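Local coordinates for protein C-1-tetrahydrofolate synthase, cytoplasmic, putative (Trypanosoma brucei, PDB 4CJX) that probably interconverts one-carbon forms of tetrahydrofolate, as an NADP-dependent methylenetetrahydrofolate dehydrogenase that is also a methenyltetrahydrofolate cyclohydrolase, at residues A162-L174 against G295-N307. Numbering follows the deposited sequence.
Sequences AIVPCTASAVMEL and GVGPVTVSMLLKN. With 9L9 ((2S)-2-[[4-[[2,4-bis(azanyl)-6-oxidanylidene-1H-pyrimidin-5-yl]carbamoylamino]phenyl]carbonylamino]pentanedioic acid), chain G.
Val296 sends CG2 to Leu174 CD1 (3.8 Å) and CG1 toward the methyl of Ala170. Gly297 and Pro298 instead touch the inhibitor 9L9. Val299 divides its branches, CG1 lying 3.7 Å from Ala170 CB and CG2 meeting Leu174. At Thr300, OG1 stands anti to the carbonyl carbon (chi1 -65°) and reaches back to Val296 O (3.1 Å), above the carbonyl plane; that oxygen also accepts from Thr300 N. The same torsion leaves Thr300 CG2 3.6 Å from Thr167 OG1. Ala170 is a knob in the hole formed by Val296, Val299, Thr300 and Met303. Val301 CG2 lies against the inhibitor's phenyl ring. Bent at chi2 and chi3, Met303 brings CG and SD to Ser169, SD lying 3.6 Å from Ser169 OG. Cys166 is the second knob, SG 3.7 Å from Leu304 CB. Asn307 ND2 donates to Val164 O (2.9 Å, 161°), the acceptor near the amide plane, and also to Ala143 O, two acceptors that should hold the amide's orientation. With axes 7.8 Å apart and crossing at 112°, knobs-into-holes packing sets the start of helix 166-178 against the long C-terminal helix 296-316, whose Gly297, Pro298 and Val301 line the inhibitor pocket, the folate site of FolD enzymes.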
ATOM      1  N   ALA B 162      -3.642   6.256  13.563  1.00 38.63           N
ATOM      2  CA  ALA B 162      -4.504   5.884  14.690  1.00 40.10           C
ATOM      3  C   ALA B 162      -4.599   4.373  14.843  1.00 39.19           C
ATOM      4  O   ALA B 162      -4.352   3.828  15.924  1.00 40.30           O
ATOM      5  CB  ALA B 162      -5.888   6.459  14.477  1.00 41.81           C
ATOM      6  N   ILE B 163      -4.929   3.709  13.732  1.00 37.68           N
ATOM      7  CA  ILE B 163      -5.220   2.281  13.708  1.00 35.40           C
ATOM      8  C   ILE B 163      -4.238   1.599  12.766  1.00 31.75           C
ATOM      9  O   ILE B 163      -3.882   2.141  11.729  1.00 31.16           O
ATOM     10  CB  ILE B 163      -6.675   1.991  13.220  1.00 36.60           C
ATOM     11  CG1 ILE B 163      -7.635   3.117  13.601  1.00 39.47           C
ATOM     12  CG2 ILE B 163      -7.183   0.677  13.798  1.00 37.08           C
ATOM     13  CD1 ILE B 163      -9.112   2.825  13.355  1.00 40.36           C
ATOM     14  N   VAL B 164      -3.801   0.405  13.143  1.00 28.64           N
ATOM     15  CA  VAL B 164      -3.017  -0.472  12.271  1.00 25.66           C
ATOM     16  C   VAL B 164      -3.642  -1.883  12.319  1.00 23.38           C
ATOM     17  O   VAL B 164      -4.088  -2.307  13.379  1.00 22.91           O
ATOM     18  CB  VAL B 164      -1.555  -0.515  12.762  1.00 25.71           C
ATOM     19  CG1 VAL B 164      -0.734  -1.469  11.937  1.00 24.48           C
ATOM     20  CG2 VAL B 164      -0.931   0.881  12.730  1.00 26.87           C
ATOM     21  N   PRO B 165      -3.654  -2.628  11.190  1.00 21.27           N
ATOM     22  CA  PRO B 165      -4.297  -3.927  11.230  1.00 20.42           C
ATOM     23  C   PRO B 165      -3.622  -4.831  12.274  1.00 19.80           C
ATOM     24  O   PRO B 165      -2.412  -4.724  12.494  1.00 18.73           O
ATOM     25  CB  PRO B 165      -4.119  -4.470   9.810  1.00 19.81           C
ATOM     26  CG  PRO B 165      -3.862  -3.276   8.962  1.00 20.47           C
ATOM     27  CD  PRO B 165      -3.161  -2.295   9.842  1.00 20.88           C
ATOM     28  N   CYS B 166      -4.423  -5.664  12.928  1.00 19.67           N
ATOM     29  CA  CYS B 166      -3.994  -6.332  14.144  1.00 19.62           C
ATOM     30  C   CYS B 166      -2.821  -7.313  13.904  1.00 18.02           C
ATOM     31  O   CYS B 166      -1.851  -7.325  14.674  1.00 16.82           O
ATOM     32  CB  CYS B 166      -5.197  -7.032  14.768  1.00 20.44           C
ATOM     33  SG  CYS B 166      -6.577  -5.898  15.079  1.00 23.06           S
ATOM     34  N   THR B 167      -2.924  -8.109  12.837  1.00 17.37           N
ATOM     35  CA  THR B 167      -1.904  -9.104  12.532  1.00 17.05           C
ATOM     36  C   THR B 167      -0.576  -8.430  12.231  1.00 16.71           C
ATOM     37  O   THR B 167       0.455  -8.799  12.811  1.00 16.05           O
ATOM     38  CB  THR B 167      -2.302 -10.035  11.370  1.00 16.80           C
ATOM     39  OG1 THR B 167      -3.579 -10.638  11.644  1.00 17.58           O
ATOM     40  CG2 THR B 167      -1.243 -11.116  11.209  1.00 16.26           C
ATOM     41  N   ALA B 168      -0.622  -7.413  11.364  1.00 16.87           N
ATOM     42  CA  ALA B 168       0.570  -6.627  11.021  1.00 16.79           C
ATOM     43  C   ALA B 168       1.154  -6.030  12.268  1.00 17.22           C
ATOM     44  O   ALA B 168       2.358  -6.070  12.495  1.00 16.90           O
ATOM     45  CB  ALA B 168       0.232  -5.525  10.041  1.00 17.00           C
ATOM     46  N   SER B 169       0.278  -5.484  13.092  1.00 18.00           N
ATOM     47  CA  SER B 169       0.711  -4.911  14.342  1.00 18.82           C
ATOM     48  C   SER B 169       1.435  -5.918  15.281  1.00 18.40           C
ATOM     49  O   SER B 169       2.420  -5.575  15.938  1.00 18.42           O
ATOM     50  CB  SER B 169      -0.502  -4.357  15.020  1.00 20.00           C
ATOM     51  OG  SER B 169      -0.107  -3.570  16.081  1.00 21.68           O
ATOM     52  N   ALA B 170       0.897  -7.134  15.361  1.00 17.91           N
ATOM     53  CA  ALA B 170       1.453  -8.200  16.163  1.00 17.95           C
ATOM     54  C   ALA B 170       2.862  -8.570  15.675  1.00 17.23           C
ATOM     55  O   ALA B 170       3.728  -8.800  16.492  1.00 17.70           O
ATOM     56  CB  ALA B 170       0.553  -9.420  16.114  1.00 17.63           C
ATOM     57  N   VAL B 171       3.075  -8.600  14.358  1.00 16.49           N
ATOM     58  CA  VAL B 171       4.389  -8.885  13.796  1.00 16.16           C
ATOM     59  C   VAL B 171       5.383  -7.847  14.256  1.00 16.76           C
ATOM     60  O   VAL B 171       6.501  -8.184  14.696  1.00 16.30           O
ATOM     61  CB  VAL B 171       4.377  -8.916  12.254  1.00 15.50           C
ATOM     62  CG1 VAL B 171       5.783  -8.897  11.710  1.00 15.45           C
ATOM     63  CG2 VAL B 171       3.638 -10.147  11.750  1.00 15.29           C
ATOM     64  N   MET B 172       4.985  -6.577  14.153  1.00 17.35           N
ATOM     65  CA  MET B 172       5.882  -5.495  14.520  1.00 18.60           C
ATOM     66  C   MET B 172       6.173  -5.559  16.017  1.00 19.65           C
ATOM     67  O   MET B 172       7.306  -5.335  16.451  1.00 19.84           O
ATOM     68  CB  MET B 172       5.310  -4.111  14.114  1.00 19.63           C
ATOM     69  CG  MET B 172       5.142  -3.885  12.617  1.00 18.99           C
ATOM     70  SD  MET B 172       6.550  -4.377  11.608  1.00 18.85           S
ATOM     71  CE  MET B 172       7.722  -3.049  11.883  1.00 19.98           C
ATOM     72  N   GLU B 173       5.165  -5.920  16.806  1.00 20.40           N
ATOM     73  CA  GLU B 173       5.357  -6.077  18.249  1.00 22.10           C
ATOM     74  C   GLU B 173       6.323  -7.234  18.584  1.00 21.64           C
ATOM     75  O   GLU B 173       7.131  -7.125  19.512  1.00 22.13           O
ATOM     76  CB  GLU B 173       4.003  -6.276  18.943  1.00 23.32           C
ATOM     77  CG  GLU B 173       4.056  -6.595  20.434  1.00 25.26           C
ATOM     78  CD  GLU B 173       4.551  -5.442  21.313  1.00 27.06           C
ATOM     79  OE1 GLU B 173       4.597  -4.272  20.872  1.00 27.46           O
ATOM     80  OE2 GLU B 173       4.903  -5.735  22.473  1.00 29.68           O
ATOM     81  N   LEU B 174       6.227  -8.336  17.849  1.00 20.09           N
ATOM     82  CA  LEU B 174       7.146  -9.435  18.071  1.00 20.33           C
ATOM     83  C   LEU B 174       8.582  -9.096  17.640  1.00 19.80           C
ATOM     84  O   LEU B 174       9.515  -9.494  18.319  1.00 19.67           O
ATOM     85  CB  LEU B 174       6.631 -10.714  17.413  1.00 19.77           C
ATOM     86  CG  LEU B 174       5.400 -11.242  18.165  1.00 20.57           C
ATOM     87  CD1 LEU B 174       4.790 -12.392  17.419  1.00 20.73           C
ATOM     88  CD2 LEU B 174       5.722 -11.686  19.574  1.00 21.56           C
ATOM     89  N   GLY B 295       2.485 -18.039  18.800  1.00 18.58           N
ATOM     90  CA  GLY B 295       3.416 -16.981  18.408  1.00 17.66           C
ATOM     91  C   GLY B 295       2.640 -15.745  18.038  1.00 17.85           C
ATOM     92  O   GLY B 295       2.224 -14.984  18.918  1.00 18.81           O
ATOM     93  N   VAL B 296       2.396 -15.562  16.745  1.00 17.02           N
ATOM     94  CA  VAL B 296       1.728 -14.375  16.268  1.00 16.73           C
ATOM     95  C   VAL B 296       0.248 -14.289  16.717  1.00 17.44           C
ATOM     96  O   VAL B 296      -0.230 -13.207  17.037  1.00 17.13           O
ATOM     97  CB  VAL B 296       1.872 -14.223  14.732  1.00 15.94           C
ATOM     98  CG1 VAL B 296       1.049 -13.049  14.226  1.00 16.00           C
ATOM     99  CG2 VAL B 296       3.326 -14.015  14.360  1.00 15.28           C
ATOM    100  N   GLY B 297      -0.431 -15.438  16.778  1.00 17.04           N
ATOM    101  CA  GLY B 297      -1.844 -15.482  17.016  1.00 17.61           C
ATOM    102  C   GLY B 297      -2.331 -14.825  18.301  1.00 18.84           C
ATOM    103  O   GLY B 297      -3.272 -14.015  18.275  1.00 18.65           O
ATOM    104  N   PRO B 298      -1.719 -15.184  19.435  1.00 19.52           N
ATOM    105  CA  PRO B 298      -2.204 -14.561  20.661  1.00 21.13           C
ATOM    106  C   PRO B 298      -1.959 -13.048  20.669  1.00 21.38           C
ATOM    107  O   PRO B 298      -2.811 -12.292  21.176  1.00 22.61           O
ATOM    108  CB  PRO B 298      -1.423 -15.285  21.775  1.00 21.36           C
ATOM    109  CG  PRO B 298      -0.974 -16.568  21.128  1.00 20.71           C
ATOM    110  CD  PRO B 298      -0.738 -16.248  19.695  1.00 19.25           C
ATOM    111  N   VAL B 299      -0.844 -12.622  20.088  1.00 20.29           N
ATOM    112  CA  VAL B 299      -0.523 -11.200  20.012  1.00 21.18           C
ATOM    113  C   VAL B 299      -1.455 -10.453  19.054  1.00 21.21           C
ATOM    114  O   VAL B 299      -1.810  -9.310  19.317  1.00 22.19           O
ATOM    115  CB  VAL B 299       0.964 -10.949  19.694  1.00 20.83           C
ATOM    116  CG1 VAL B 299       1.283  -9.452  19.734  1.00 21.50           C
ATOM    117  CG2 VAL B 299       1.819 -11.668  20.730  1.00 20.95           C
ATOM    118  N   THR B 300      -1.880 -11.104  17.981  1.00 20.06           N
ATOM    119  CA  THR B 300      -2.912 -10.556  17.125  1.00 20.27           C
ATOM    120  C   THR B 300      -4.194 -10.188  17.908  1.00 21.06           C
ATOM    121  O   THR B 300      -4.753  -9.110  17.709  1.00 21.20           O
ATOM    122  CB  THR B 300      -3.237 -11.521  15.970  1.00 19.74           C
ATOM    123  OG1 THR B 300      -2.080 -11.636  15.146  1.00 18.54           O
ATOM    124  CG2 THR B 300      -4.400 -11.014  15.133  1.00 20.07           C
ATOM    125  N   VAL B 301      -4.632 -11.070  18.801  1.00 20.99           N
ATOM    126  CA  VAL B 301      -5.777 -10.775  19.667  1.00 22.04           C
ATOM    127  C   VAL B 301      -5.495  -9.574  20.568  1.00 23.09           C
ATOM    128  O   VAL B 301      -6.366  -8.710  20.747  1.00 23.82           O
ATOM    129  CB  VAL B 301      -6.169 -11.984  20.550  1.00 22.23           C
ATOM    130  CG1 VAL B 301      -7.277 -11.616  21.531  1.00 23.76           C
ATOM    131  CG2 VAL B 301      -6.587 -13.174  19.698  1.00 21.48           C
ATOM    132  N   SER B 302      -4.286  -9.522  21.135  1.00 23.05           N
ATOM    133  CA  SER B 302      -3.889  -8.430  22.023  1.00 24.30           C
ATOM    134  C   SER B 302      -3.857  -7.079  21.308  1.00 24.35           C
ATOM    135  O   SER B 302      -4.185  -6.050  21.898  1.00 24.97           O
ATOM    136  CB  SER B 302      -2.508  -8.707  22.640  1.00 24.19           C
ATOM    137  OG  SER B 302      -2.570  -9.880  23.435  1.00 25.00           O
ATOM    138  N   MET B 303      -3.443  -7.082  20.054  1.00 23.11           N
ATOM    139  CA  MET B 303      -3.417  -5.839  19.276  1.00 23.81           C
ATOM    140  C   MET B 303      -4.818  -5.304  18.950  1.00 23.74           C
ATOM    141  O   MET B 303      -4.994  -4.093  18.814  1.00 24.23           O
ATOM    142  CB  MET B 303      -2.610  -6.017  17.986  1.00 23.58           C
ATOM    143  CG  MET B 303      -1.123  -6.312  18.191  1.00 23.96           C
ATOM    144  SD  MET B 303      -0.287  -5.146  19.286  1.00 28.23           S
ATOM    145  CE  MET B 303      -0.353  -6.001  20.841  1.00 27.98           C
ATOM    146  N   LEU B 304      -5.792  -6.194  18.804  1.00 22.85           N
ATOM    147  CA  LEU B 304      -7.174  -5.786  18.577  1.00 23.67           C
ATOM    148  C   LEU B 304      -7.673  -5.047  19.812  1.00 25.10           C
ATOM    149  O   LEU B 304      -8.355  -4.047  19.695  1.00 25.82           O
ATOM    150  CB  LEU B 304      -8.078  -6.986  18.280  1.00 23.31           C
ATOM    151  CG  LEU B 304      -9.590  -6.777  18.432  1.00 24.57           C
ATOM    152  CD1 LEU B 304     -10.101  -5.753  17.425  1.00 24.84           C
ATOM    153  CD2 LEU B 304     -10.350  -8.084  18.281  1.00 24.41           C
ATOM    154  N   LEU B 305      -7.321  -5.565  20.990  1.00 25.37           N
ATOM    155  CA  LEU B 305      -7.700  -4.949  22.262  1.00 27.12           C
ATOM    156  C   LEU B 305      -7.001  -3.586  22.434  1.00 27.76           C
ATOM    157  O   LEU B 305      -7.588  -2.631  22.944  1.00 28.96           O
ATOM    158  CB  LEU B 305      -7.364  -5.882  23.428  1.00 27.33           C
ATOM    159  CG  LEU B 305      -8.022  -7.269  23.412  1.00 27.07           C
ATOM    160  CD1 LEU B 305      -7.790  -7.958  24.744  1.00 27.95           C
ATOM    161  CD2 LEU B 305      -9.511  -7.208  23.124  1.00 27.94           C
ATOM    162  N   LYS B 306      -5.742  -3.511  21.993  1.00 26.51           N
ATOM    163  CA  LYS B 306      -4.997  -2.256  22.013  1.00 26.87           C
ATOM    164  C   LYS B 306      -5.665  -1.188  21.106  1.00 26.77           C
ATOM    165  O   LYS B 306      -5.972  -0.087  21.569  1.00 28.20           O
ATOM    166  CB  LYS B 306      -3.523  -2.507  21.655  1.00 25.90           C
ATOM    167  CG  LYS B 306      -2.620  -1.319  21.949  1.00 27.08           C
ATOM    168  CD  LYS B 306      -1.155  -1.685  21.822  1.00 26.47           C
ATOM    169  CE  LYS B 306      -0.239  -0.521  22.198  1.00 27.82           C
ATOM    170  NZ  LYS B 306       1.085  -0.639  21.494  1.00 27.03           N
ATOM    171  N   ASN B 307      -5.923  -1.532  19.846  1.00 25.31           N
ATOM    172  CA  ASN B 307      -6.619  -0.640  18.926  1.00 25.78           C
ATOM    173  C   ASN B 307      -7.926  -0.136  19.545  1.00 27.57           C
ATOM    174  O   ASN B 307      -8.239   1.050  19.499  1.00 28.40           O
ATOM    175  CB  ASN B 307      -6.956  -1.332  17.602  1.00 24.54           C
ATOM    176  CG  ASN B 307      -5.750  -1.574  16.722  1.00 23.05           C
ATOM    177  OD1 ASN B 307      -4.620  -1.289  17.103  1.00 22.81           O
ATOM    178  ND2 ASN B 307      -5.986  -2.123  15.539  1.00 22.05           N
TER
HETATM  179  N2A 9L9 G1298     -11.720  -9.364  10.668  1.00 18.23           N
HETATM  180  N1  9L9 G1298     -10.522 -11.447  10.385  1.00 19.32           N
HETATM  181  C2  9L9 G1298     -10.573 -10.230  10.974  1.00 17.71           C
HETATM  182  N3  9L9 G1298      -9.580  -9.769  11.836  1.00 17.13           N
HETATM  183  C4  9L9 G1298      -8.554 -10.704  12.025  1.00 16.95           C
HETATM  184  O4A 9L9 G1298      -7.687 -10.283  12.775  1.00 17.14           O
HETATM  185  N5A 9L9 G1298      -7.511 -12.893  11.791  1.00 20.26           N
HETATM  186  C5  9L9 G1298      -8.468 -11.965  11.420  1.00 19.28           C
HETATM  187  C6  9L9 G1298      -9.506 -12.307  10.611  1.00 18.98           C
HETATM  188  N7  9L9 G1298      -9.507 -13.605   9.937  1.00 20.03           N
HETATM  189  O8A 9L9 G1298      -8.190 -13.114  13.958  1.00 19.83           O
HETATM  190  N9  9L9 G1298      -6.491 -14.371  13.183  1.00 19.63           N
HETATM  191  C1B 9L9 G1298      -6.164 -15.046  14.326  1.00 20.47           C
HETATM  192  C2B 9L9 G1298      -5.275 -16.132  14.199  1.00 21.39           C
HETATM  193  C3B 9L9 G1298      -4.890 -16.901  15.300  1.00 21.86           C
HETATM  194  C4B 9L9 G1298      -5.382 -16.616  16.576  1.00 22.41           C
HETATM  195  C5B 9L9 G1298      -6.232 -15.497  16.713  1.00 22.33           C
HETATM  196  C6B 9L9 G1298      -6.628 -14.731  15.609  1.00 20.45           C
HETATM  197  C7B 9L9 G1298      -4.900 -17.415  17.774  1.00 23.15           C
HETATM  198  O7B 9L9 G1298      -4.870 -16.844  18.838  1.00 22.30           O
HETATM  199  CAW 9L9 G1298      -7.474 -13.446  13.027  1.00 20.61           C
HETATM  200  N   9L9 G1298      -4.433 -18.678  17.666  1.00 25.83           N
HETATM  201  CA  9L9 G1298      -3.853 -19.456  18.754  1.00 26.56           C
HETATM  202  C   9L9 G1298      -2.354 -19.474  18.567  1.00 27.59           C
HETATM  203  OXT 9L9 G1298      -1.931 -19.278  17.418  1.00 28.07           O
HETATM  204  CB  9L9 G1298      -4.259 -20.911  18.778  1.00 28.22           C
HETATM  205  CG  9L9 G1298      -5.626 -21.127  18.159  1.00 30.63           C
HETATM  206  CD  9L9 G1298      -6.121 -22.480  18.561  1.00 31.62           C
HETATM  207  OE1 9L9 G1298      -6.207 -22.726  19.764  1.00 35.68           O
HETATM  208  OE2 9L9 G1298      -6.421 -23.296  17.678  1.00 35.05           O
HETATM  209  O   9L9 G1298      -1.578 -19.701  19.526  1.00 27.83           O